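Local coordinates for protein Alpha/beta hydrolase (Novosphingobium aromaticivorans, PDB 3BWX) that is probably a hydrolase of the alpha/beta hydrolase family and binds calcium, at residues A[223-227]-A[228-232]; A[239-242]-A[243-247]; A[261-264]-A[265-269]. The protein carries 1 engineered substitution. All blocks are in the same frame, centred on the assembly; numbering follows the deposited sequence. Where two conformers were deposited one is given.

Contact 1: residues A[223-227]-A[228-232]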
# COMPACT_ATOMS: atom_id res chain seq x y z
N ASP A 223 -15.52 4.06 9.74
CA ASP A 223 -16.19 3.64 10.97
C ASP A 223 -16.51 2.16 10.98
O ASP A 223 -16.37 1.50 12.03
CB ASP A 223 -17.42 4.50 11.24
CG ASP A 223 -17.08 5.72 12.05
OD1 ASP A 223 -16.48 5.53 13.13
OD2 ASP A 223 -17.43 6.86 11.67
N ALA A 224 -16.85 1.60 9.82
CA ALA A 224 -17.10 0.18 9.76
C ALA A 224 -15.81 -0.60 10.03
O ALA A 224 -15.80 -1.57 10.78
CB ALA A 224 -17.72 -0.22 8.42
N LEU A 225 -14.71 -0.16 9.41
CA LEU A 225 -13.40 -0.75 9.71
C LEU A 225 -13.02 -0.65 11.19
O LEU A 225 -12.47 -1.60 11.77
CB LEU A 225 -12.29 -0.13 8.84
CG LEU A 225 -10.87 -0.70 8.95
CD1 LEU A 225 -10.79 -2.21 8.59
CD2 LEU A 225 -9.93 0.08 8.06
N ALA A 226 -13.26 0.52 11.79
CA ALA A 226 -12.94 0.77 13.18
C ALA A 226 -13.75 -0.00 14.19
O ALA A 226 -13.45 0.07 15.39
CB ALA A 226 -13.06 2.26 13.46
N THR A 227 -14.80 -0.71 13.76
CA THR A 227 -15.40 -1.72 14.63
C THR A 227 -14.54 -2.97 14.90
O THR A 227 -14.91 -3.81 15.74
CB THR A 227 -16.82 -2.18 14.12
OG1 THR A 227 -16.66 -2.97 12.93
CG2 THR A 227 -17.75 -0.99 13.86
N ARG A 228 -13.43 -3.12 14.16
CA ARG A 228 -12.52 -4.23 14.27
C ARG A 228 -11.23 -3.64 14.86
O ARG A 228 -11.04 -2.42 14.75
CB ARG A 228 -12.27 -4.83 12.89
CG ARG A 228 -13.59 -5.12 12.10
CD ARG A 228 -14.49 -6.14 12.81
NE ARG A 228 -13.68 -7.31 13.03
CZ ARG A 228 -13.47 -7.92 14.18
NH1 ARG A 228 -14.14 -7.57 15.28
NH2 ARG A 228 -12.60 -8.91 14.24
N PRO A 229 -10.36 -4.49 15.44
CA PRO A 229 -9.07 -3.97 15.97
C PRO A 229 -8.28 -3.22 14.91
O PRO A 229 -8.07 -3.74 13.79
CB PRO A 229 -8.34 -5.23 16.42
CG PRO A 229 -9.45 -6.23 16.67
CD PRO A 229 -10.54 -5.92 15.71
N LEU A 230 -7.85 -2.01 15.24
CA LEU A 230 -7.30 -1.10 14.26
C LEU A 230 -6.16 -0.30 14.82
O LEU A 230 -6.25 0.30 15.90
CB LEU A 230 -8.40 -0.14 13.73
CG LEU A 230 -7.99 0.81 12.59
CD1 LEU A 230 -7.50 0.17 11.28
CD2 LEU A 230 -9.21 1.75 12.31
N LEU A 231 -5.12 -0.25 14.01
CA LEU A 231 -4.00 0.67 14.13
C LEU A 231 -3.99 1.62 12.95
O LEU A 231 -4.13 1.18 11.79
CB LEU A 231 -2.69 -0.11 14.11
CG LEU A 231 -1.35 0.68 13.94
CD1 LEU A 231 -1.08 1.63 15.13
CD2 LEU A 231 -0.15 -0.29 13.71
N VAL A 232 -3.79 2.90 13.28
CA VAL A 232 -3.57 3.95 12.30
C VAL A 232 -2.14 4.48 12.48
O VAL A 232 -1.80 4.95 13.57
CB VAL A 232 -4.58 5.08 12.42
CG1 VAL A 232 -4.33 6.13 11.32
CG2 VAL A 232 -5.98 4.58 12.32
O HOH W 1 -9.69 -2.77 11.76
O HOH W 2 -17.09 -5.89 15.62

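Contact 2: residues A[239-242]-A[243-247]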
# COMPACT_ATOMS: atom_id res chain seq x y z
N ASP A 239 1.38 15.09 4.20
CA ASP A 239 0.52 15.95 3.37
C ASP A 239 -0.76 15.26 2.87
O ASP A 239 -1.47 15.81 2.00
CB ASP A 239 1.31 16.61 2.22
CG ASP A 239 1.75 15.64 1.13
OD1 ASP A 239 1.49 14.40 1.18
OD2 ASP A 239 2.33 16.16 0.15
N ILE A 240 -1.07 14.08 3.40
CA ILE A 240 -2.20 13.25 2.94
C ILE A 240 -3.16 13.06 4.10
O ILE A 240 -4.36 13.21 3.97
CB ILE A 240 -1.74 11.91 2.34
CG1 ILE A 240 -1.18 12.13 0.92
CG2 ILE A 240 -2.90 10.83 2.33
CD1 ILE A 240 -2.25 12.12 -0.20
N LEU A 241 -2.61 12.80 5.27
CA LEU A 241 -3.40 12.57 6.49
C LEU A 241 -3.00 13.64 7.50
O LEU A 241 -1.84 13.66 7.94
CB LEU A 241 -3.15 11.18 7.03
CG LEU A 241 -3.88 10.85 8.33
CD1 LEU A 241 -5.40 10.93 8.14
CD2 LEU A 241 -3.53 9.47 8.89
N SER A 242 -3.95 14.53 7.83
CA SER A 242 -3.71 15.57 8.80
C SER A 242 -3.73 15.03 10.24
O SER A 242 -4.35 13.98 10.52
CB SER A 242 -4.76 16.69 8.63
OG SER A 242 -6.01 16.34 9.21
N ALA A 243 -3.02 15.73 11.13
CA ALA A 243 -3.05 15.38 12.55
C ALA A 243 -4.47 15.41 13.11
O ALA A 243 -4.87 14.56 13.91
CB ALA A 243 -2.12 16.28 13.38
N GLN A 244 -5.25 16.39 12.64
CA GLN A 244 -6.62 16.54 13.07
C GLN A 244 -7.50 15.34 12.70
O GLN A 244 -8.24 14.81 13.52
CB GLN A 244 -7.22 17.85 12.51
CG GLN A 244 -8.30 18.38 13.40
CD GLN A 244 -9.06 19.61 12.85
OE1 GLN A 244 -8.48 20.51 12.26
NE2 GLN A 244 -10.36 19.62 13.07
N THR A 245 -7.40 14.90 11.45
CA THR A 245 -8.18 13.74 10.98
C THR A 245 -7.78 12.46 11.72
O THR A 245 -8.63 11.64 12.14
CB THR A 245 -7.98 13.56 9.45
OG1 THR A 245 -8.48 14.72 8.75
CG2 THR A 245 -8.68 12.31 8.97
N ALA A 246 -6.48 12.29 11.91
CA ALA A 246 -5.94 11.15 12.68
C ALA A 246 -6.45 11.13 14.12
O ALA A 246 -6.81 10.09 14.61
CB ALA A 246 -4.40 11.10 12.62
N ALA A 247 -6.49 12.28 14.78
CA ALA A 247 -7.02 12.33 16.17
C ALA A 247 -8.53 12.00 16.18
O ALA A 247 -8.98 11.29 17.07
CB ALA A 247 -6.75 13.67 16.83
O HOH W 3 -6.60 14.53 6.46

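Contact 3: residues A[261-264]-A[265-269]. With EDO (1,2-ethanediol), chain F.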
# COMPACT_ATOMS: atom_id res chain seq x y z
N PRO A 261 7.78 10.19 14.02
CA PRO A 261 8.46 11.52 13.95
C PRO A 261 9.25 11.80 12.68
O PRO A 261 9.90 10.89 12.14
CB PRO A 261 9.41 11.49 15.16
CG PRO A 261 8.83 10.44 16.06
CD PRO A 261 8.21 9.40 15.17
N ARG A 262 9.16 13.04 12.21
CA ARG A 262 10.02 13.57 11.14
C ARG A 262 9.87 12.87 9.78
O ARG A 262 10.78 12.91 8.96
CB ARG A 262 11.50 13.55 11.56
CG ARG A 262 11.70 14.27 12.88
CD ARG A 262 13.03 14.98 13.07
NE ARG A 262 13.94 15.10 11.93
CZ ARG A 262 14.16 16.23 11.24
NH1 ARG A 262 13.54 17.35 11.56
NH2 ARG A 262 15.03 16.24 10.24
N ILE A 263 8.74 12.22 9.55
CA ILE A 263 8.51 11.67 8.24
C ILE A 263 7.09 11.99 7.81
O ILE A 263 6.21 12.22 8.64
CB ILE A 263 8.80 10.14 8.13
CG1 ILE A 263 7.80 9.31 8.90
CG2 ILE A 263 10.23 9.74 8.54
CD1 ILE A 263 8.05 7.79 8.73
N GLY A 264 6.89 11.96 6.50
CA GLY A 264 5.64 12.38 5.91
C GLY A 264 4.89 11.20 5.35
O GLY A 264 4.88 10.12 5.97
N HIS A 265 4.25 11.43 4.21
CA HIS A 265 3.47 10.40 3.54
C HIS A 265 4.36 9.50 2.71
O HIS A 265 4.92 9.95 1.73
CB HIS A 265 2.40 11.02 2.62
CG HIS A 265 1.53 9.99 1.98
ND1 HIS A 265 0.50 9.35 2.65
CD2 HIS A 265 1.54 9.47 0.73
CE1 HIS A 265 -0.11 8.52 1.81
NE2 HIS A 265 0.52 8.57 0.64
N ALA A 266 4.52 8.21 3.03
CA ALA A 266 4.01 7.45 4.18
C ALA A 266 5.20 6.78 4.93
O ALA A 266 6.27 6.54 4.36
CB ALA A 266 3.02 6.40 3.71
N PRO A 267 4.98 6.41 6.22
CA PRO A 267 5.90 5.49 6.89
C PRO A 267 6.19 4.27 6.00
O PRO A 267 5.32 3.79 5.28
CB PRO A 267 5.15 5.09 8.15
CG PRO A 267 4.31 6.32 8.45
CD PRO A 267 3.85 6.74 7.10
N THR A 268 7.45 3.80 6.00
CA THR A 268 7.85 2.68 5.19
C THR A 268 7.39 1.34 5.83
O THR A 268 7.39 0.30 5.14
CB THR A 268 9.37 2.62 5.01
OG1 THR A 268 9.99 2.41 6.28
CG2 THR A 268 9.91 3.89 4.32
N LEU A 269 7.06 1.40 7.14
CA LEU A 269 6.78 0.27 8.03
C LEU A 269 8.05 -0.47 8.45
O LEU A 269 7.98 -1.53 9.11
CB LEU A 269 5.74 -0.69 7.39
CG LEU A 269 4.46 -0.01 6.90
CD1 LEU A 269 3.49 -1.00 6.30
CD2 LEU A 269 3.77 0.81 7.98
C1 EDO F . 13.52 3.95 7.59
O1 EDO F . 12.32 3.40 7.04
C2 EDO F . 13.72 3.38 8.96
O2 EDO F . 14.28 2.09 8.76

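Contact 1: residues A[223-227]-A[228-232]
Leu225 and Arg228 close a type I beta turn that takes the chain from helix 219-225 into strand 230-235. The turn is fixed by the bond from Arg228 N to Leu225 O, 3.0 Å long with an N-H...O angle of 157°; the donor stands 43° out of the carbonyl plane. A water lies within hydrogen-bonding distance of Leu225 O and Pro229 O, but which of them takes its protons is not settled. Within the turn, Thr227 folds its hydroxyl back on the chain: OG1 donates to Ala224 O over 2.7 Å, in the carbonyl plane, and the same oxygen receives Thr227 N. Beyond the turn, Leu230 packs back against Leu225 and Ala226, one branch on each. Its CG stands opposite the backbone N (chi1 -175°), which brings CD1 to 4.0 Å from Leu225 CD2 while CD2 rests 4.1 Å from Ala226 CB. The two leucine side chains meet almost at a right angle. Arg228 bends at chi2 and chi3, and Pro229 CD lies 3.8 Å over the centre of one guanidinium face. Arg228 NE donates to Ile122 O, at the start of strand 122-128. Leu225 and Leu230 also pack on Ala125 of that strand, which runs parallel to 230-235. This is a tight turn delivering the chain into a parallel strand of the central sheet, its leucines packed on the neighbouring strand, as in the alpha/beta hydrolase fold.

Contact 2: residues A[239-242]-A[243-247]
Ser242 is the N-cap of helix 243-250, and its contacts with Thr245 and Ala246 form the helix start. The first main-chain bond runs from Ala246 N to Ser242 O, 3.1 Å and nearly straight at 168°, with the donor tilted 21° from the carbonyl plane. Ser242 OG is carried over the first turn by a chi1 of 79°, which sets it between the backbone N and the carbonyl carbon. There it comes 3.0 Å from Thr245 OG1, close enough for a hydrogen bond, though its single proton has another acceptor in reach. One water bridges the two residues: it accepts from Ser242 N at 3.0 Å and donates to Thr245 OG1 at 3.0 Å, so the cap residue and the third helical residue are tied through solvent. The loop 239-242 and this helix follow strand 230-235, the usual strand-loop-helix succession of the alpha/beta hydrolase fold. On the apolar side of this turn, Leu241 meets it with both methyls. CD1 lies 3.7 Å from Thr245 CG2, the side chains meeting at a slant, and CD2 is 4.2 Å from Ala246 CB. The Thr245 hydroxyl thus faces Ser242, the water and Glu133 OE1, its firmest polar partner, while its methyl lies on Leu241. Arg234 of the preceding strand donates through NE to Leu241 O and packs on Ala243 and Ala246.

Contact 3: residues A[261-264]-A[265-269]
Ile263 and Pro267 meet across a bend of the chain at Gly264-Ala266. The Ile263 CD1 methyl does the touching, 3.6 Å from Pro267 CA and 4.0 Å from Pro267 CB, reaching over at a slant. It gets there because CG1 sits between the backbone N and the carbonyl carbon (chi1 69°) and the branch then runs on extended (chi2 177°). Within the bend Gly264 O lies 3.3 Å from Ala266 CA and 3.7 Å from Pro267 CD, and the peptide bond between His265 and Ala266 is cis. No hydrogen bond joins the two segments; the backbone of the bend is held from outside, Ile263 by Thr237 and Gly264 by Val169. The loop follows strand 255-260, where this fold usually carries its catalytic histidine. Ala266 CB stands 4.0 Å above one face of the His265 ring, towards the rim. His265 ND1 is hydrogen-bonded to Asp129 OD2, and its side chain touches the probable nucleophile elbow containing Ser105, consistent with a Ser-His-Asp triad. Further out, Asn128 ND2 and Tyr170 OH hold Pro267 O and Ala266 O. Thr268 OG1 receives Asp270 N and comes 2.6 Å from O1 of a 1,2-ethanediol, probably from the crystallisation liquor.

Overall arrangement
The three contacts follow one another along the last strands of the central sheet. Contact 1 leads into strand 230-235, contact 2 starts the helix after it, and contact 3 follows strand 255-260. Contacts 1 and 2, with centres about 16 Å apart, touch where Val232 CG1 lies 4.2 Å from Leu241 CD2. Contacts 2 and 3 are closer, centres about 13 Å apart: Ile240 CB approaches His265 ND1 to 3.4 Å, and Asp239 OD1 is 3.8 Å from His265 CB, placing the loop 239-242 beside the probable catalytic histidine. Contact 1 stays about 7 Å from contact 3 at the nearest atoms. The calcium site at Pro205 and Ala208 lies away from all three.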